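Probable manganase-dependent inorganic pyrophosphatase (Clostridium perfringens, PDB 3L2B) probably hydrolyses inorganic pyrophosphate with manganese, under the control of a CBS-domain regulatory region that binds the inhibitor AMP and the activator diadenosine tetraphosphate. Local coordinates at residues A[31-36]-A[52-57]; A[40-45]-A[227-232]. All coordinates share one frame; numbering follows the deposited sequence.

Both contacts are buried and apolar, and they share one small sheet: residues 52-55 of contact 1 and 40-44 of contact 2 lie in its two antiparallel strands, probably hydrogen-bonded to each other, Val43 N to Gly52 O (2.8 Å) and Ile41 N to Leu54 O (2.9 Å). Contact 1 stays within a single CBS domain, where helix 26-35 meets strand 50-55, and it passes straight into the nucleotide pocket through Met53, Ser55 and Ser57. Contact 2 joins the two CBS domains across 181 intervening residues. Methionine sulfur and methyl groups carry contact 1; short, compact side chains carry contact 2, whose Pro42 side chain is about 10 Å from the ligand.

Contact 1: residues A[31-36]-A[52-57]. With B4P (bis(adenosine)-5'-tetraphosphate), chain C.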
ATOM      1  N   ASN A  31      11.858   5.417  -2.040  1.00 51.57           N
ATOM      2  CA  ASN A  31      13.202   5.016  -2.507  1.00 54.25           C
ATOM      3  C   ASN A  31      14.309   5.810  -1.809  1.00 55.76           C
ATOM      4  O   ASN A  31      15.358   5.271  -1.438  1.00 56.65           O
ATOM      5  CB  ASN A  31      13.346   5.178  -4.015  1.00 54.98           C
ATOM      6  CG  ASN A  31      12.533   4.163  -4.786  1.00 56.61           C
ATOM      7  OD1 ASN A  31      12.078   3.162  -4.232  1.00 59.34           O
ATOM      8  ND2 ASN A  31      12.317   4.429  -6.069  1.00 59.66           N
ATOM      9  N   ILE A  32      14.049   7.096  -1.621  1.00 56.08           N
ATOM     10  CA  ILE A  32      14.973   7.968  -0.889  1.00 57.45           C
ATOM     11  C   ILE A  32      15.027   7.544   0.579  1.00 57.79           C
ATOM     12  O   ILE A  32      16.097   7.367   1.125  1.00 59.32           O
ATOM     13  CB  ILE A  32      14.604   9.482  -1.052  1.00 56.84           C
ATOM     14  CG1 ILE A  32      14.914   9.922  -2.493  1.00 57.32           C
ATOM     15  CG2 ILE A  32      15.380  10.341  -0.055  1.00 56.83           C
ATOM     16  CD1 ILE A  32      14.258  11.231  -2.925  1.00 56.46           C
ATOM     17  N   MET A  33      13.864   7.349   1.193  1.00 57.66           N
ATOM     18  CA  MET A  33      13.775   6.952   2.607  1.00 58.01           C
ATOM     19  C   MET A  33      14.472   5.646   2.895  1.00 60.46           C
ATOM     20  O   MET A  33      15.175   5.518   3.906  1.00 60.52           O
ATOM     21  CB  MET A  33      12.333   6.788   3.067  1.00 56.86           C
ATOM     22  CG  MET A  33      11.638   8.080   3.333  1.00 55.06           C
ATOM     23  SD  MET A  33       9.884   7.890   3.661  1.00 54.76           S
ATOM     24  CE  MET A  33       9.846   6.698   5.019  1.00 55.16           C
ATOM     25  N   ARG A  34      14.259   4.678   2.010  1.00 62.42           N
ATOM     26  CA  ARG A  34      14.776   3.321   2.219  1.00 65.29           C
ATOM     27  C   ARG A  34      16.298   3.324   2.079  1.00 67.37           C
ATOM     28  O   ARG A  34      17.002   2.604   2.790  1.00 68.66           O
ATOM     29  CB  ARG A  34      14.142   2.324   1.239  1.00 66.04           C
ATOM     30  CG  ARG A  34      14.387   0.830   1.603  1.00 69.77           C
ATOM     31  CD  ARG A  34      14.154  -0.164   0.430  1.00 72.74           C
ATOM     32  NE  ARG A  34      14.631   0.361  -0.857  1.00 75.18           N
ATOM     33  CZ  ARG A  34      13.873   0.568  -1.936  1.00 75.98           C
ATOM     34  NH1 ARG A  34      12.583   0.252  -1.942  1.00 76.31           N
ATOM     35  NH2 ARG A  34      14.418   1.072  -3.035  1.00 76.29           N
ATOM     36  N   ASP A  35      16.772   4.173   1.170  1.00 68.20           N
ATOM     37  CA  ASP A  35      18.194   4.304   0.832  1.00 69.91           C
ATOM     38  C   ASP A  35      18.937   4.939   1.985  1.00 69.82           C
ATOM     39  O   ASP A  35      19.935   4.423   2.460  1.00 71.08           O
ATOM     40  CB  ASP A  35      18.408   5.182  -0.424  1.00 70.22           C
ATOM     41  CG  ASP A  35      18.091   4.455  -1.733  1.00 72.13           C
ATOM     42  OD1 ASP A  35      17.942   3.210  -1.724  1.00 74.08           O
ATOM     43  OD2 ASP A  35      17.999   5.139  -2.784  1.00 73.87           O
ATOM     44  N   LYS A  36      18.434   6.088   2.408  1.00 68.59           N
ATOM     45  CA  LYS A  36      19.044   6.858   3.502  1.00 68.15           C
ATOM     46  C   LYS A  36      18.632   6.342   4.888  1.00 67.41           C
ATOM     47  O   LYS A  36      18.915   6.971   5.908  1.00 67.73           O
ATOM     48  CB  LYS A  36      18.730   8.350   3.347  1.00 67.05           C
ATOM     49  CG  LYS A  36      19.204   8.943   2.007  1.00 68.05           C
ATOM     50  CD  LYS A  36      19.305  10.473   2.073  1.00 68.77           C
ATOM     51  CE  LYS A  36      19.555  11.132   0.693  1.00 70.35           C
ATOM     52  NZ  LYS A  36      20.966  10.942   0.167  1.00 72.80           N
ATOM     53  N   GLY A  52       5.622  19.854   6.047  1.00 46.56           N
ATOM     54  CA  GLY A  52       5.197  18.661   6.790  1.00 46.12           C
ATOM     55  C   GLY A  52       6.245  17.563   6.864  1.00 45.59           C
ATOM     56  O   GLY A  52       7.449  17.788   6.666  1.00 45.56           O
ATOM     57  N   MET A  53       5.757  16.359   7.135  1.00 45.13           N
ATOM     58  CA  MET A  53       6.607  15.182   7.312  1.00 45.08           C
ATOM     59  C   MET A  53       5.959  13.887   6.780  1.00 43.34           C
ATOM     60  O   MET A  53       4.761  13.649   6.952  1.00 42.22           O
ATOM     61  CB  MET A  53       6.950  15.013   8.787  1.00 46.24           C
ATOM     62  CG  MET A  53       7.888  13.848   9.064  1.00 51.89           C
ATOM     63  SD  MET A  53       7.822  13.335  10.810  1.00 63.07           S
ATOM     64  CE  MET A  53       9.364  14.023  11.439  1.00 60.27           C
ATOM     65  N   LEU A  54       6.795  13.097   6.116  1.00 41.75           N
ATOM     66  CA  LEU A  54       6.419  11.809   5.576  1.00 41.56           C
ATOM     67  C   LEU A  54       6.984  10.641   6.415  1.00 41.10           C
ATOM     68  O   LEU A  54       8.167  10.562   6.681  1.00 39.22           O
ATOM     69  CB  LEU A  54       6.917  11.664   4.139  1.00 41.08           C
ATOM     70  CG  LEU A  54       6.227  10.475   3.447  1.00 40.84           C
ATOM     71  CD1 LEU A  54       4.754  10.790   3.198  1.00 34.51           C
ATOM     72  CD2 LEU A  54       6.964  10.047   2.168  1.00 40.19           C
ATOM     73  N   SER A  55       6.111   9.747   6.825  1.00 40.96           N
ATOM     74  CA  SER A  55       6.561   8.485   7.449  1.00 41.58           C
ATOM     75  C   SER A  55       5.897   7.291   6.790  1.00 41.31           C
ATOM     76  O   SER A  55       4.947   7.433   5.999  1.00 41.10           O
ATOM     77  CB  SER A  55       6.139   8.454   8.890  1.00 41.73           C
ATOM     78  OG  SER A  55       4.777   8.069   8.920  1.00 43.63           O
ATOM     79  N   THR A  56       6.320   6.101   7.191  1.00 41.60           N
ATOM     80  CA  THR A  56       5.638   4.891   6.701  1.00 41.45           C
ATOM     81  C   THR A  56       4.237   4.733   7.293  1.00 41.17           C
ATOM     82  O   THR A  56       3.450   4.007   6.737  1.00 41.72           O
ATOM     83  CB  THR A  56       6.429   3.601   6.916  1.00 42.82           C
ATOM     84  OG1 THR A  56       6.544   3.340   8.311  1.00 43.17           O
ATOM     85  CG2 THR A  56       7.819   3.700   6.272  1.00 43.60           C
ATOM     86  N   SER A  57       3.927   5.438   8.378  1.00 40.70           N
ATOM     87  CA  SER A  57       2.559   5.484   8.908  1.00 41.40           C
ATOM     88  C   SER A  57       1.584   6.224   7.985  1.00 40.64           C
ATOM     89  O   SER A  57       0.459   5.778   7.774  1.00 41.47           O
ATOM     90  CB  SER A  57       2.536   6.113  10.290  1.00 42.36           C
ATOM     91  OG  SER A  57       2.710   7.521  10.241  1.00 44.53           O
TER
HETATM   92  PA  B4P C   1       7.229   7.715  16.136  1.00 52.58           P
HETATM   93  O1A B4P C   1       6.542   7.521  17.416  1.00 56.52           O
HETATM   94  O2A B4P C   1       8.399   8.796  16.172  1.00 59.37           O
HETATM   95  O3A B4P C   1       7.662   6.266  15.665  1.00 53.06           O
HETATM   96  PB  B4P C   1       8.788   5.848  14.613  1.00 52.62           P
HETATM   97  O1B B4P C   1      10.135   6.098  15.152  1.00 55.51           O
HETATM   98  O2B B4P C   1       8.511   6.521  13.198  1.00 55.97           O
HETATM   99  O3B B4P C   1       8.457   4.282  14.528  1.00 54.03           O
HETATM  100  PG  B4P C   1       9.110   3.205  15.520  1.00 56.15           P
HETATM  101  O1G B4P C   1       9.090   3.763  16.891  1.00 57.40           O
HETATM  102  O2G B4P C   1       8.465   1.766  15.357  1.00 55.77           O
HETATM  103  O3G B4P C   1      10.599   3.038  14.957  1.00 58.28           O
HETATM  104  PD  B4P C   1      11.559   1.898  15.570  1.00 56.92           P
HETATM  105  O1D B4P C   1      12.966   2.313  15.447  1.00 54.44           O
HETATM  106  O2D B4P C   1      11.116   1.545  17.074  1.00 56.97           O
HETATM  107  O5E B4P C   1       6.146   8.267  15.105  1.00 53.12           O
HETATM  108  C5E B4P C   1       5.126   7.396  14.611  1.00 51.19           C
HETATM  109  C4E B4P C   1       4.421   8.130  13.477  1.00 49.11           C
HETATM  110  O4E B4P C   1       4.004   9.412  13.927  1.00 49.03           O
HETATM  111  C3E B4P C   1       5.367   8.394  12.328  1.00 48.41           C
HETATM  112  O3E B4P C   1       5.175   7.422  11.336  1.00 43.33           O
HETATM  113  C2E B4P C   1       5.045   9.784  11.845  1.00 49.70           C
HETATM  114  O2E B4P C   1       4.074   9.737  10.816  1.00 50.57           O
HETATM  115  C1E B4P C   1       4.437  10.476  13.036  1.00 50.03           C
HETATM  116  N9A B4P C   1       5.465  11.401  13.582  1.00 48.22           N
HETATM  117  C8A B4P C   1       6.769  11.104  13.817  1.00 48.60           C
HETATM  118  N7A B4P C   1       7.444  12.190  14.297  1.00 48.47           N
HETATM  119  C5A B4P C   1       6.572  13.202  14.380  1.00 48.14           C
HETATM  120  C6A B4P C   1       6.616  14.605  14.796  1.00 49.87           C
HETATM  121  N6A B4P C   1       7.743  15.157  15.250  1.00 50.40           N
HETATM  122  N1A B4P C   1       5.485  15.341  14.706  1.00 54.24           N
HETATM  123  C2A B4P C   1       4.335  14.799  14.265  1.00 51.64           C
HETATM  124  N3A B4P C   1       4.232  13.531  13.861  1.00 51.24           N
HETATM  125  C4A B4P C   1       5.281  12.685  13.887  1.00 49.57           C
HETATM  126  O5F B4P C   1      11.239   0.685  14.597  1.00 57.01           O
HETATM  127  C5F B4P C   1      11.479   0.837  13.209  1.00 55.75           C
HETATM  128  C4F B4P C   1      11.063  -0.439  12.525  1.00 50.65           C
HETATM  129  O4F B4P C   1      11.929  -1.498  12.949  1.00 50.59           O
HETATM  130  C3F B4P C   1       9.648  -0.814  12.900  1.00 51.10           C
HETATM  131  O3F B4P C   1       8.733  -0.423  11.873  1.00 51.56           O
HETATM  132  C2F B4P C   1       9.704  -2.327  13.050  1.00 49.63           C
HETATM  133  O2F B4P C   1       9.377  -2.866  11.787  1.00 48.76           O
HETATM  134  C1F B4P C   1      11.163  -2.619  13.408  1.00 49.74           C
HETATM  135  N9B B4P C   1      11.220  -2.834  14.868  1.00 49.41           N
HETATM  136  C8B B4P C   1      10.575  -2.141  15.827  1.00 49.32           C
HETATM  137  N7B B4P C   1      10.839  -2.663  17.049  1.00 49.03           N
HETATM  138  C5B B4P C   1      11.655  -3.709  16.889  1.00 50.11           C
HETATM  139  C6B B4P C   1      12.304  -4.698  17.770  1.00 49.87           C
HETATM  140  N6B B4P C   1      12.130  -4.661  19.104  1.00 49.87           N
HETATM  141  N1B B4P C   1      13.074  -5.632  17.198  1.00 51.41           N
HETATM  142  C2B B4P C   1      13.264  -5.686  15.873  1.00 53.18           C
HETATM  143  N3B B4P C   1      12.694  -4.831  15.010  1.00 52.25           N
HETATM  144  C4B B4P C   1      11.892  -3.831  15.451  1.00 51.57           C
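Helix 26-35 passes the end of strand 50-55 with Met33 CA 8.8 Å from Ser55 CA, and the side chain of Met33 bridges the gap just where the strand gives way to helix 56-64. With CG anti to its carbonyl carbon, Met33 reaches outward almost fully extended and then bends at chi3 (55°). The bend divides its touch: SD lies 3.9 Å from Leu54 CD2, the two side chains crossing at about a right angle, while CE swings on to Thr56, 3.8 Å from its CG2. Thr56 thus offers its methyl branch to the helix, and its OG1 is hydrogen-bonded to Thr56 of the second subunit.

Ser55 points the other way, toward the ligand. As N-cap of helix 56-64 it accepts a weak capping bond from Ser57 N (2.8 Å). The diadenosine tetraphosphate ribose lies beside these serines, with Ser57 OG 2.7 Å from O2E of B4P, and Met53 rests against the adenine, SD 3.7 Å from N7A of B4P. The strand-helix junction therefore packs on helix 26-35 through Leu54 and Thr56 and lines the nucleotide pocket through Met53, Ser55 and Ser57. Met33 and Leu54 both also touch Ile41 of strand 40-44; Leu54 also meets Ala29 of helix 26-35 and Val187 and Val190 of helix 187-190, whereas Thr56 packs on Trp30.

Contact 2: residues A[40-45]-A[227-232]; sequences SIPVAD and NKVVGS
Val229 sits between Pro42 and Ala44, and these three buried side chains make the whole of the apolar contact. Pro42 and Ala44, two residues apart on strand 40-44, both turn their side chains to Val229, whose two methyls divide between them: CG1 lies 4.2 Å from Pro42 CG, and CG2 lies 4.2 Å from Ala44 CB. The valine's first torsion (chi1 169°) sets this split, placing CG1 anti to the backbone N and CG2 anti to the carbonyl carbon. These are loose van der Waals contacts. The CA atoms of Ala44 and Val229 are 7.2 Å apart, and the strands run in nearly opposite directions without pairing as neighbours in one sheet.

The backbone of 227-232 is irregular. Val230 and Gly231 together face Val222 in a classic beta bulge, with Gly231 at phi/psi 141°/-148°, a conformation in which a CB would press on the preceding carbonyl oxygen.

Polar interactions run to residues outside the two segments. Lys228 NZ forms a salt bridge with Asp224, and Asp45 OD1 accepts from His49 N in the turn before strand 50-55. Val229 O accepts a weak hydrogen bond from Asn48 ND2, and the backbones of Pro42 and Ala44 are hydrogen-bonded to Leu20.

Strand 40-44 belongs to the two-stranded sheet of the first CBS domain, and strand 229-234 is an outermost strand, within this chain, of the three-stranded sheet of the second, as suits the paired domains of a Bateman module. Leu50 of strand 50-55 touches both Pro42 and Val229, while Ile41 packs on Ile32 and Met33 of helix 26-35.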
ATOM      1  N   SER A  40      11.329   8.555   8.701  1.00 55.05           N
ATOM      2  CA  SER A  40      10.580   9.730   8.256  1.00 52.73           C
ATOM      3  C   SER A  40      11.495  10.718   7.574  1.00 51.26           C
ATOM      4  O   SER A  40      12.732  10.603   7.621  1.00 52.13           O
ATOM      5  CB  SER A  40       9.881  10.398   9.412  1.00 52.06           C
ATOM      6  OG  SER A  40      10.851  10.974  10.247  1.00 55.11           O
ATOM      7  N   ILE A  41      10.866  11.674   6.903  1.00 48.97           N
ATOM      8  CA  ILE A  41      11.590  12.645   6.093  1.00 48.05           C
ATOM      9  C   ILE A  41      10.771  13.912   5.936  1.00 47.04           C
ATOM     10  O   ILE A  41       9.578  13.865   5.634  1.00 46.35           O
ATOM     11  CB  ILE A  41      11.979  12.075   4.717  1.00 48.48           C
ATOM     12  CG1 ILE A  41      12.967  13.004   4.000  1.00 48.30           C
ATOM     13  CG2 ILE A  41      10.741  11.830   3.878  1.00 47.33           C
ATOM     14  CD1 ILE A  41      13.428  12.491   2.635  1.00 49.27           C
ATOM     15  N   PRO A  42      11.394  15.062   6.200  1.00 46.52           N
ATOM     16  CA  PRO A  42      10.662  16.330   6.103  1.00 45.27           C
ATOM     17  C   PRO A  42      10.319  16.749   4.667  1.00 43.83           C
ATOM     18  O   PRO A  42      11.020  16.442   3.708  1.00 42.75           O
ATOM     19  CB  PRO A  42      11.609  17.323   6.775  1.00 46.10           C
ATOM     20  CG  PRO A  42      12.980  16.716   6.596  1.00 47.56           C
ATOM     21  CD  PRO A  42      12.792  15.237   6.629  1.00 46.97           C
ATOM     22  N   VAL A  43       9.193  17.415   4.550  1.00 43.17           N
ATOM     23  CA  VAL A  43       8.740  17.959   3.289  1.00 43.63           C
ATOM     24  C   VAL A  43       8.786  19.488   3.399  1.00 44.14           C
ATOM     25  O   VAL A  43       8.311  20.067   4.384  1.00 44.16           O
ATOM     26  CB  VAL A  43       7.314  17.519   2.973  1.00 43.36           C
ATOM     27  CG1 VAL A  43       6.899  18.014   1.593  1.00 43.43           C
ATOM     28  CG2 VAL A  43       7.171  15.975   3.106  1.00 43.22           C
ATOM     29  N   ALA A  44       9.378  20.122   2.392  1.00 44.54           N
ATOM     30  CA  ALA A  44       9.601  21.592   2.400  1.00 45.32           C
ATOM     31  C   ALA A  44       9.319  22.237   1.062  1.00 45.98           C
ATOM     32  O   ALA A  44       9.523  21.629   0.019  1.00 45.48           O
ATOM     33  CB  ALA A  44      11.036  21.914   2.809  1.00 46.09           C
ATOM     34  N   ASP A  45       8.875  23.492   1.115  1.00 47.05           N
ATOM     35  CA  ASP A  45       8.591  24.273  -0.095  1.00 47.59           C
ATOM     36  C   ASP A  45       9.857  24.758  -0.778  1.00 48.58           C
ATOM     37  O   ASP A  45      10.971  24.419  -0.394  1.00 47.72           O
ATOM     38  CB  ASP A  45       7.611  25.439   0.170  1.00 48.61           C
ATOM     39  CG  ASP A  45       8.214  26.580   0.978  1.00 48.77           C
ATOM     40  OD1 ASP A  45       9.446  26.710   1.110  1.00 47.96           O
ATOM     41  OD2 ASP A  45       7.407  27.351   1.516  1.00 50.62           O
ATOM     42  N   ASN A 227      13.149  30.025   9.711  1.00 66.49           N
ATOM     43  CA  ASN A 227      12.187  28.959   9.347  1.00 65.30           C
ATOM     44  C   ASN A 227      12.537  28.023   8.198  1.00 63.97           C
ATOM     45  O   ASN A 227      11.670  27.302   7.719  1.00 64.15           O
ATOM     46  CB  ASN A 227      10.782  29.535   9.124  1.00 66.04           C
ATOM     47  CG  ASN A 227      10.104  29.898  10.426  1.00 67.79           C
ATOM     48  OD1 ASN A 227      10.719  30.516  11.304  1.00 69.07           O
ATOM     49  ND2 ASN A 227       8.838  29.499  10.572  1.00 68.78           N
ATOM     50  N   LYS A 228      13.788  28.016   7.761  1.00 63.53           N
ATOM     51  CA  LYS A 228      14.240  26.994   6.799  1.00 62.90           C
ATOM     52  C   LYS A 228      14.459  25.669   7.548  1.00 60.94           C
ATOM     53  O   LYS A 228      14.898  25.654   8.698  1.00 60.38           O
ATOM     54  CB  LYS A 228      15.555  27.372   6.086  1.00 64.13           C
ATOM     55  CG  LYS A 228      15.710  28.823   5.564  1.00 68.19           C
ATOM     56  CD  LYS A 228      17.223  29.225   5.557  1.00 71.27           C
ATOM     57  CE  LYS A 228      17.474  30.680   6.027  1.00 72.74           C
ATOM     58  NZ  LYS A 228      18.789  30.842   6.732  1.00 72.87           N
ATOM     59  N   VAL A 229      14.171  24.563   6.882  1.00 59.77           N
ATOM     60  CA  VAL A 229      14.406  23.242   7.451  1.00 58.39           C
ATOM     61  C   VAL A 229      15.888  22.996   7.441  1.00 58.80           C
ATOM     62  O   VAL A 229      16.511  22.981   6.387  1.00 59.50           O
ATOM     63  CB  VAL A 229      13.707  22.117   6.655  1.00 58.11           C
ATOM     64  CG1 VAL A 229      14.185  20.753   7.122  1.00 57.48           C
ATOM     65  CG2 VAL A 229      12.212  22.228   6.794  1.00 57.31           C
ATOM     66  N   VAL A 230      16.444  22.791   8.626  1.00 58.14           N
ATOM     67  CA  VAL A 230      17.885  22.669   8.795  1.00 58.58           C
ATOM     68  C   VAL A 230      18.314  21.249   9.109  1.00 58.17           C
ATOM     69  O   VAL A 230      19.504  20.976   9.239  1.00 59.08           O
ATOM     70  CB  VAL A 230      18.395  23.628   9.892  1.00 58.83           C
ATOM     71  CG1 VAL A 230      19.498  22.992  10.691  1.00 59.51           C
ATOM     72  CG2 VAL A 230      18.867  24.942   9.249  1.00 59.54           C
ATOM     73  N   GLY A 231      17.332  20.358   9.229  1.00 57.15           N
ATOM     74  CA  GLY A 231      17.585  18.956   9.547  1.00 56.27           C
ATOM     75  C   GLY A 231      16.605  18.296  10.508  1.00 54.87           C
ATOM     76  O   GLY A 231      15.429  18.615  10.577  1.00 53.76           O
ATOM     77  N   SER A 232      17.139  17.364  11.274  1.00 54.11           N
ATOM     78  CA  SER A 232      16.334  16.559  12.179  1.00 53.10           C
ATOM     79  C   SER A 232      17.171  16.174  13.384  1.00 52.86           C
ATOM     80  O   SER A 232      18.383  15.932  13.279  1.00 53.03           O
ATOM     81  CB  SER A 232      15.815  15.332  11.445  1.00 52.66           C
ATOM     82  OG  SER A 232      15.287  14.376  12.334  1.00 53.12           O
TER